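Local coordinates for membrane-anchored mycosin mycp1 (Mycobacterium thermoresistibile, PDB 4HVL), which is a membrane-anchored subtilisin-like serine protease of the mycosin family and an essential component of the type VII (ESX-1) secretion system, at residues Glu16-Ala30 with Asp86-Ala100. Numbering follows the deposited sequence.
Sequences ETGPDNPMEQRRVCA and DFVDAAGNGMSDCDA
The C29-C98 disulfide and the packing of T17, G18 and P19 against F87 and V88 join the N-terminal segment 16-30 to a loop of the subtilisin fold at two separate places. Packing is closer around F87 and V88. T17 CB stands over one face of the F87 ring, 4.3 Å above its plane and displaced from the ring centre, and the two side chains cross at about a right angle. G18 comes within 3.9 Å of F87, CA to CA; its N gives only a weak, bent bond to D86 O (128° at the hydrogen). The proline ring then sits against the V88 carbonyl, with P19 CG 3.2 Å from V88 O, and its CD meets A90 CB. M23 CB approaches V88 O at 3.3 Å. D86 OD1 accepts from V88 N and D89 N on one face of its carboxylate, an Asx turn and Asx motif that hold the start of the loop.

The outer rim is looser and water-bridged: one water donates to M23 O and V88 O and accepts from A90 N, a second joins T17 OG1 to A90 O, and a third joins Q25 OE1 to D89 OD2.

At the second site C29 and A30 lie on the solvent side, while C98 is buried. The link is covalent, C29 SG to C98 SG 2.1 Å. C98 SG lies anti to its own backbone N (chi1 -157°), which carries it toward C29. A30 N to C98 O, 3.0 Å, adds a fairly straight bond. Q25 NE2, held by R27 O, rests 3.3 Å from C98 SG.

The disulfide thus ties down the loop just before H101, predicted to belong to the charge relay system. Strand 23-25 pairs antiparallel with strand 138-140, F87 packs on helix 154-171, and the loop runs from edge strand 82-86 to helix 102-110.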
ATOM      1  N   GLU A  16      -1.161  14.863 -14.604  1.00 24.58           N
ATOM      2  CA  GLU A  16      -2.567  15.182 -14.810  1.00 25.53           C
ATOM      3  C   GLU A  16      -3.415  14.218 -14.028  1.00 23.50           C
ATOM      4  O   GLU A  16      -3.093  13.035 -13.956  1.00 21.69           O
ATOM      5  CB  GLU A  16      -2.906  15.093 -16.304  1.00 27.55           C
ATOM      6  CG  GLU A  16      -4.277  15.593 -16.699  1.00 29.71           C
ATOM      7  CD  GLU A  16      -4.555  17.045 -16.288  1.00 32.35           C
ATOM      8  OE1 GLU A  16      -4.447  17.945 -17.160  1.00 35.86           O
ATOM      9  OE2 GLU A  16      -4.925  17.290 -15.102  1.00 33.09           O
ATOM     10  N   THR A  17      -4.512  14.717 -13.460  1.00 22.77           N
ATOM     11  CA  THR A  17      -5.408  13.866 -12.675  1.00 21.74           C
ATOM     12  C   THR A  17      -6.481  13.213 -13.561  1.00 20.85           C
ATOM     13  O   THR A  17      -6.546  13.492 -14.756  1.00 20.59           O
ATOM     14  CB  THR A  17      -6.087  14.655 -11.539  1.00 22.34           C
ATOM     15  OG1 THR A  17      -6.956  15.647 -12.078  1.00 22.82           O
ATOM     16  CG2 THR A  17      -5.061  15.317 -10.664  1.00 23.21           C
ATOM     17  N   GLY A  18      -7.308  12.348 -12.971  1.00 19.93           N
ATOM     18  CA  GLY A  18      -8.467  11.765 -13.656  1.00 19.68           C
ATOM     19  C   GLY A  18      -8.203  10.358 -14.175  1.00 18.78           C
ATOM     20  O   GLY A  18      -7.054   9.978 -14.317  1.00 17.95           O
ATOM     21  N   PRO A  19      -9.269   9.575 -14.460  1.00 19.04           N
ATOM     22  CA  PRO A  19      -9.074   8.191 -14.917  1.00 19.04           C
ATOM     23  C   PRO A  19      -8.528   8.122 -16.351  1.00 19.93           C
ATOM     24  O   PRO A  19      -8.649   9.099 -17.100  1.00 21.04           O
ATOM     25  CB  PRO A  19     -10.488   7.593 -14.833  1.00 18.65           C
ATOM     26  CG  PRO A  19     -11.393   8.762 -15.029  1.00 19.38           C
ATOM     27  CD  PRO A  19     -10.695   9.955 -14.461  1.00 19.67           C
ATOM     28  N   ASP A  20      -7.925   6.991 -16.704  1.00 22.18           N
ATOM     29  CA  ASP A  20      -7.444   6.723 -18.075  1.00 24.64           C
ATOM     30  C   ASP A  20      -8.576   6.743 -19.090  1.00 24.00           C
ATOM     31  O   ASP A  20      -8.376   7.067 -20.247  1.00 24.08           O
ATOM     32  CB  ASP A  20      -6.796   5.338 -18.131  1.00 27.10           C
ATOM     33  CG  ASP A  20      -6.211   5.018 -19.496  1.00 29.68           C
ATOM     34  OD1 ASP A  20      -5.289   5.742 -19.940  1.00 29.97           O
ATOM     35  OD2 ASP A  20      -6.668   4.030 -20.125  1.00 31.81           O
ATOM     36  N   ASN A  21      -9.754   6.326 -18.656  1.00 24.34           N
ATOM     37  CA  ASN A  21     -10.944   6.384 -19.487  1.00 25.98           C
ATOM     38  C   ASN A  21     -12.160   6.664 -18.603  1.00 24.01           C
ATOM     39  O   ASN A  21     -12.112   6.465 -17.392  1.00 23.16           O
ATOM     40  CB  ASN A  21     -11.113   5.083 -20.258  1.00 29.48           C
ATOM     41  CG  ASN A  21     -10.969   3.877 -19.370  1.00 33.67           C
ATOM     42  OD1 ASN A  21     -11.884   3.553 -18.603  1.00 36.87           O
ATOM     43  ND2 ASN A  21      -9.808   3.206 -19.442  1.00 37.84           N
ATOM     44  N   PRO A  22     -13.251   7.135 -19.199  1.00 23.02           N
ATOM     45  CA  PRO A  22     -14.352   7.616 -18.366  1.00 22.38           C
ATOM     46  C   PRO A  22     -14.952   6.558 -17.438  1.00 22.49           C
ATOM     47  O   PRO A  22     -15.034   5.389 -17.802  1.00 22.14           O
ATOM     48  CB  PRO A  22     -15.381   8.070 -19.393  1.00 22.69           C
ATOM     49  CG  PRO A  22     -14.597   8.367 -20.626  1.00 23.10           C
ATOM     50  CD  PRO A  22     -13.507   7.351 -20.636  1.00 23.32           C
ATOM     51  N   MET A  23     -15.383   6.991 -16.257  1.00 22.95           N
ATOM     52  CA  MET A  23     -15.793   6.099 -15.177  1.00 24.28           C
ATOM     53  C   MET A  23     -17.064   6.658 -14.545  1.00 25.19           C
ATOM     54  O   MET A  23     -17.188   7.888 -14.399  1.00 25.97           O
ATOM     55  CB  MET A  23     -14.725   6.022 -14.078  1.00 24.24           C
ATOM     56  CG  MET A  23     -13.373   5.451 -14.469  1.00 25.06           C
ATOM     57  SD  MET A  23     -13.424   3.706 -14.922  1.00 27.72           S
ATOM     58  CE  MET A  23     -13.607   2.884 -13.352  1.00 27.87           C
ATOM     59  N   GLU A  24     -17.977   5.763 -14.159  1.00 25.14           N
ATOM     60  CA  GLU A  24     -19.273   6.143 -13.612  1.00 26.72           C
ATOM     61  C   GLU A  24     -19.614   5.315 -12.385  1.00 25.46           C
ATOM     62  O   GLU A  24     -19.453   4.081 -12.379  1.00 23.22           O
ATOM     63  CB  GLU A  24     -20.367   5.977 -14.674  1.00 30.77           C
ATOM     64  CG  GLU A  24     -21.780   6.251 -14.155  1.00 34.33           C
ATOM     65  CD  GLU A  24     -22.843   6.243 -15.249  1.00 37.90           C
ATOM     66  OE1 GLU A  24     -22.539   5.838 -16.391  1.00 37.98           O
ATOM     67  OE2 GLU A  24     -23.996   6.617 -14.949  1.00 42.19           O
ATOM     68  N   GLN A  25     -20.100   5.998 -11.346  1.00 24.83           N
ATOM     69  CA  GLN A  25     -20.508   5.311 -10.127  1.00 25.51           C
ATOM     70  C   GLN A  25     -21.789   4.525 -10.387  1.00 27.87           C
ATOM     71  O   GLN A  25     -22.816   5.109 -10.713  1.00 28.87           O
ATOM     72  CB  GLN A  25     -20.720   6.293  -8.979  1.00 25.11           C
ATOM     73  CG  GLN A  25     -21.031   5.599  -7.676  1.00 25.10           C
ATOM     74  CD  GLN A  25     -21.102   6.557  -6.505  1.00 24.94           C
ATOM     75  OE1 GLN A  25     -20.856   7.746  -6.647  1.00 25.26           O
ATOM     76  NE2 GLN A  25     -21.425   6.031  -5.338  1.00 24.64           N
ATOM     77  N   ARG A  26     -21.714   3.207 -10.228  1.00 30.01           N
ATOM     78  CA  ARG A  26     -22.874   2.329 -10.380  1.00 34.40           C
ATOM     79  C   ARG A  26     -23.441   1.827  -9.043  1.00 34.62           C
ATOM     80  O   ARG A  26     -24.551   1.316  -9.004  1.00 37.19           O
ATOM     81  CB  ARG A  26     -22.501   1.133 -11.243  1.00 38.00           C
ATOM     82  CG  ARG A  26     -21.952   1.485 -12.625  1.00 41.53           C
ATOM     83  CD  ARG A  26     -23.037   1.799 -13.643  1.00 46.48           C
ATOM     84  NE  ARG A  26     -22.646   1.328 -14.980  1.00 52.62           N
ATOM     85  CZ  ARG A  26     -22.138   2.076 -15.969  1.00 55.01           C
ATOM     86  NH1 ARG A  26     -21.942   3.383 -15.834  1.00 53.96           N
ATOM     87  NH2 ARG A  26     -21.826   1.504 -17.124  1.00 59.03           N
ATOM     88  N   ARG A  27     -22.695   1.962  -7.955  1.00 32.75           N
ATOM     89  CA  ARG A  27     -23.153   1.486  -6.659  1.00 33.91           C
ATOM     90  C   ARG A  27     -23.097   2.553  -5.575  1.00 31.81           C
ATOM     91  O   ARG A  27     -22.200   3.409  -5.575  1.00 28.95           O
ATOM     92  CB  ARG A  27     -22.290   0.323  -6.187  1.00 35.69           C
ATOM     93  CG  ARG A  27     -22.263  -0.884  -7.096  1.00 41.67           C
ATOM     94  CD  ARG A  27     -21.418  -1.957  -6.423  1.00 46.45           C
ATOM     95  NE  ARG A  27     -21.056  -3.047  -7.329  1.00 54.03           N
ATOM     96  CZ  ARG A  27     -20.114  -3.958  -7.076  1.00 57.02           C
ATOM     97  NH1 ARG A  27     -19.420  -3.925  -5.937  1.00 56.04           N
ATOM     98  NH2 ARG A  27     -19.860  -4.912  -7.970  1.00 60.43           N
ATOM     99  N   VAL A  28     -24.018   2.444  -4.617  1.00 31.35           N
ATOM    100  CA  VAL A  28     -24.003   3.263  -3.408  1.00 31.27           C
ATOM    101  C   VAL A  28     -22.779   2.910  -2.562  1.00 28.75           C
ATOM    102  O   VAL A  28     -22.307   1.776  -2.561  1.00 26.91           O
ATOM    103  CB  VAL A  28     -25.309   3.098  -2.590  1.00 34.53           C
ATOM    104  CG1 VAL A  28     -25.243   3.870  -1.275  1.00 35.37           C
ATOM    105  CG2 VAL A  28     -26.502   3.564  -3.407  1.00 38.08           C
ATOM    106  N   CYS A  29     -22.238   3.909  -1.878  1.00 28.36           N
ATOM    107  CA  CYS A  29     -20.973   3.737  -1.176  1.00 26.53           C
ATOM    108  C   CYS A  29     -21.129   2.833   0.039  1.00 25.38           C
ATOM    109  O   CYS A  29     -22.130   2.877   0.745  1.00 25.89           O
ATOM    110  CB  CYS A  29     -20.432   5.099  -0.756  1.00 27.59           C
ATOM    111  SG  CYS A  29     -20.071   6.152  -2.194  1.00 28.40           S
ATOM    112  N   ALA A  30     -20.116   2.020   0.268  1.00 23.62           N
ATOM    113  CA  ALA A  30     -20.028   1.203   1.478  1.00 22.38           C
ATOM    114  C   ALA A  30     -19.548   2.044   2.647  1.00 20.83           C
ATOM    115  O   ALA A  30     -19.021   3.148   2.463  1.00 21.42           O
ATOM    116  CB  ALA A  30     -19.071   0.043   1.250  1.00 22.02           C
ATOM    117  N   ASP A  86      -8.129  12.838  -7.617  1.00 17.94           N
ATOM    118  CA  ASP A  86      -8.992  11.712  -7.954  1.00 17.48           C
ATOM    119  C   ASP A  86      -8.636  11.207  -9.340  1.00 17.26           C
ATOM    120  O   ASP A  86      -8.605  11.982 -10.304  1.00 16.80           O
ATOM    121  CB  ASP A  86     -10.437  12.189  -7.921  1.00 18.03           C
ATOM    122  CG  ASP A  86     -11.427  11.084  -7.644  1.00 18.39           C
ATOM    123  OD1 ASP A  86     -11.232   9.935  -8.076  1.00 18.86           O
ATOM    124  OD2 ASP A  86     -12.461  11.382  -7.020  1.00 19.96           O
ATOM    125  N   PHE A  87      -8.379   9.908  -9.427  1.00 16.83           N
ATOM    126  CA  PHE A  87      -8.061   9.236 -10.682  1.00 17.14           C
ATOM    127  C   PHE A  87      -9.145   8.229 -11.058  1.00 17.36           C
ATOM    128  O   PHE A  87      -8.955   7.431 -11.944  1.00 17.07           O
ATOM    129  CB  PHE A  87      -6.681   8.592 -10.554  1.00 17.04           C
ATOM    130  CG  PHE A  87      -5.582   9.603 -10.329  1.00 16.93           C
ATOM    131  CD1 PHE A  87      -5.459  10.252  -9.124  1.00 16.53           C
ATOM    132  CD2 PHE A  87      -4.716   9.933 -11.342  1.00 17.24           C
ATOM    133  CE1 PHE A  87      -4.490  11.214  -8.931  1.00 16.66           C
ATOM    134  CE2 PHE A  87      -3.726  10.893 -11.152  1.00 17.33           C
ATOM    135  CZ  PHE A  87      -3.613  11.521  -9.938  1.00 17.10           C
ATOM    136  N   VAL A  88     -10.295   8.313 -10.389  1.00 18.10           N
ATOM    137  CA  VAL A  88     -11.497   7.505 -10.686  1.00 18.34           C
ATOM    138  C   VAL A  88     -12.604   8.406 -11.203  1.00 18.82           C
ATOM    139  O   VAL A  88     -13.099   8.249 -12.342  1.00 18.94           O
ATOM    140  CB  VAL A  88     -11.949   6.761  -9.405  1.00 18.20           C
ATOM    141  CG1 VAL A  88     -13.277   6.031  -9.601  1.00 18.56           C
ATOM    142  CG2 VAL A  88     -10.849   5.797  -8.993  1.00 18.12           C
ATOM    143  N   ASP A  89     -12.988   9.367 -10.372  1.00 19.09           N
ATOM    144  CA  ASP A  89     -13.954  10.373 -10.777  1.00 19.35           C
ATOM    145  C   ASP A  89     -13.208  11.609 -11.284  1.00 19.97           C
ATOM    146  O   ASP A  89     -12.440  12.256 -10.564  1.00 19.62           O
ATOM    147  CB  ASP A  89     -14.886  10.722  -9.637  1.00 19.29           C
ATOM    148  CG  ASP A  89     -16.126  11.461 -10.102  1.00 20.15           C
ATOM    149  OD1 ASP A  89     -16.012  12.388 -10.938  1.00 20.69           O
ATOM    150  OD2 ASP A  89     -17.234  11.121  -9.620  1.00 20.66           O
ATOM    151  N   ALA A  90     -13.472  11.947 -12.534  1.00 21.16           N
ATOM    152  CA  ALA A  90     -12.775  13.028 -13.193  1.00 21.67           C
ATOM    153  C   ALA A  90     -12.999  14.381 -12.515  1.00 22.07           C
ATOM    154  O   ALA A  90     -12.179  15.257 -12.665  1.00 23.17           O
ATOM    155  CB  ALA A  90     -13.169  13.089 -14.650  1.00 22.32           C
ATOM    156  N   ALA A  91     -14.088  14.531 -11.764  1.00 22.32           N
ATOM    157  CA  ALA A  91     -14.404  15.791 -11.057  1.00 22.52           C
ATOM    158  C   ALA A  91     -14.058  15.774  -9.548  1.00 21.84           C
ATOM    159  O   ALA A  91     -14.292  16.762  -8.829  1.00 22.47           O
ATOM    160  CB  ALA A  91     -15.885  16.119 -11.256  1.00 22.94           C
ATOM    161  N   GLY A  92     -13.494  14.678  -9.068  1.00 20.91           N
ATOM    162  CA  GLY A  92     -13.263  14.501  -7.636  1.00 20.48           C
ATOM    163  C   GLY A  92     -11.955  15.112  -7.158  1.00 20.21           C
ATOM    164  O   GLY A  92     -11.213  15.711  -7.950  1.00 20.69           O
ATOM    165  N   ASN A  93     -11.676  14.963  -5.863  1.00 19.94           N
ATOM    166  CA  ASN A  93     -10.453  15.515  -5.259  1.00 19.93           C
ATOM    167  C   ASN A  93      -9.734  14.566  -4.275  1.00 19.05           C
ATOM    168  O   ASN A  93      -8.765  14.967  -3.657  1.00 18.71           O
ATOM    169  CB  ASN A  93     -10.742  16.860  -4.579  1.00 20.57           C
ATOM    170  CG  ASN A  93     -11.604  16.720  -3.330  1.00 21.20           C
ATOM    171  OD1 ASN A  93     -11.949  15.623  -2.905  1.00 21.03           O
ATOM    172  ND2 ASN A  93     -11.967  17.848  -2.741  1.00 22.27           N
ATOM    173  N   GLY A  94     -10.216  13.332  -4.140  1.00 18.21           N
ATOM    174  CA  GLY A  94      -9.586  12.326  -3.276  1.00 18.04           C
ATOM    175  C   GLY A  94     -10.169  12.243  -1.876  1.00 18.01           C
ATOM    176  O   GLY A  94      -9.782  11.380  -1.087  1.00 17.26           O
ATOM    177  N   MET A  95     -11.128  13.118  -1.591  1.00 18.70           N
ATOM    178  CA  MET A  95     -11.746  13.218  -0.270  1.00 19.39           C
ATOM    179  C   MET A  95     -13.123  12.574  -0.197  1.00 19.22           C
ATOM    180  O   MET A  95     -13.939  12.954   0.645  1.00 19.40           O
ATOM    181  CB  MET A  95     -11.846  14.688   0.159  1.00 20.30           C
ATOM    182  CG  MET A  95     -10.510  15.379   0.385  1.00 21.12           C
ATOM    183  SD  MET A  95      -9.415  14.533   1.539  1.00 21.48           S
ATOM    184  CE  MET A  95     -10.405  14.486   3.033  1.00 22.76           C
ATOM    185  N   SER A  96     -13.343  11.572  -1.037  1.00 18.86           N
ATOM    186  CA  SER A  96     -14.537  10.748  -0.995  1.00 19.44           C
ATOM    187  C   SER A  96     -14.140   9.276  -1.079  1.00 18.84           C
ATOM    188  O   SER A  96     -13.581   8.827  -2.092  1.00 20.23           O
ATOM    189  CB  SER A  96     -15.449  11.099  -2.177  1.00 20.21           C
ATOM    190  OG  SER A  96     -16.664  10.370  -2.084  1.00 20.61           O
ATOM    191  N   ASP A  97     -14.408   8.534  -0.012  1.00 18.27           N
ATOM    192  CA  ASP A  97     -14.151   7.102   0.041  1.00 17.29           C
ATOM    193  C   ASP A  97     -15.502   6.415  -0.134  1.00 17.84           C
ATOM    194  O   ASP A  97     -16.357   6.554   0.714  1.00 17.10           O
ATOM    195  CB  ASP A  97     -13.542   6.699   1.390  1.00 16.14           C
ATOM    196  CG  ASP A  97     -13.177   5.248   1.450  1.00 15.58           C
ATOM    197  OD1 ASP A  97     -13.293   4.555   0.386  1.00 14.72           O
ATOM    198  OD2 ASP A  97     -12.710   4.820   2.538  1.00 14.73           O
ATOM    199  N   CYS A  98     -15.659   5.677  -1.230  1.00 18.60           N
ATOM    200  CA  CYS A  98     -16.885   4.944  -1.508  1.00 20.94           C
ATOM    201  C   CYS A  98     -16.714   3.445  -1.178  1.00 19.65           C
ATOM    202  O   CYS A  98     -17.658   2.685  -1.294  1.00 19.73           O
ATOM    203  CB  CYS A  98     -17.269   5.152  -2.989  1.00 23.86           C
ATOM    204  SG  CYS A  98     -19.002   4.909  -3.428  1.00 29.78           S
ATOM    205  N   ASP A  99     -15.535   3.044  -0.704  1.00 17.98           N
ATOM    206  CA  ASP A  99     -15.188   1.626  -0.580  1.00 17.62           C
ATOM    207  C   ASP A  99     -14.879   1.189   0.846  1.00 16.81           C
ATOM    208  O   ASP A  99     -14.465   0.074   1.055  1.00 16.54           O
ATOM    209  CB  ASP A  99     -13.957   1.323  -1.445  1.00 17.57           C
ATOM    210  CG  ASP A  99     -14.226   1.496  -2.926  1.00 18.47           C
ATOM    211  OD1 ASP A  99     -14.605   2.601  -3.358  1.00 19.16           O
ATOM    212  OD2 ASP A  99     -14.083   0.511  -3.649  1.00 19.06           O
ATOM    213  N   ALA A 100     -14.987   2.084   1.818  1.00 16.65           N
ATOM    214  CA  ALA A 100     -14.626   1.742   3.185  1.00 16.44           C
ATOM    215  C   ALA A 100     -13.258   1.092   3.213  1.00 16.34           C
ATOM    216  O   ALA A 100     -13.085   0.035   3.797  1.00 16.68           O
ATOM    217  CB  ALA A 100     -15.678   0.818   3.793  1.00 17.15           C
TER
HETATM  218  O   HOH W   1      -8.431  15.399  -9.060  1.00 16.90           O
HETATM  219  O   HOH W   2      -9.260  15.059 -13.926  1.00 35.13           O
HETATM  220  O   HOH W   3     -15.187   9.810 -13.870  1.00 21.82           O
HETATM  221  O   HOH W   4     -19.875   9.588  -8.477  1.00 26.80           O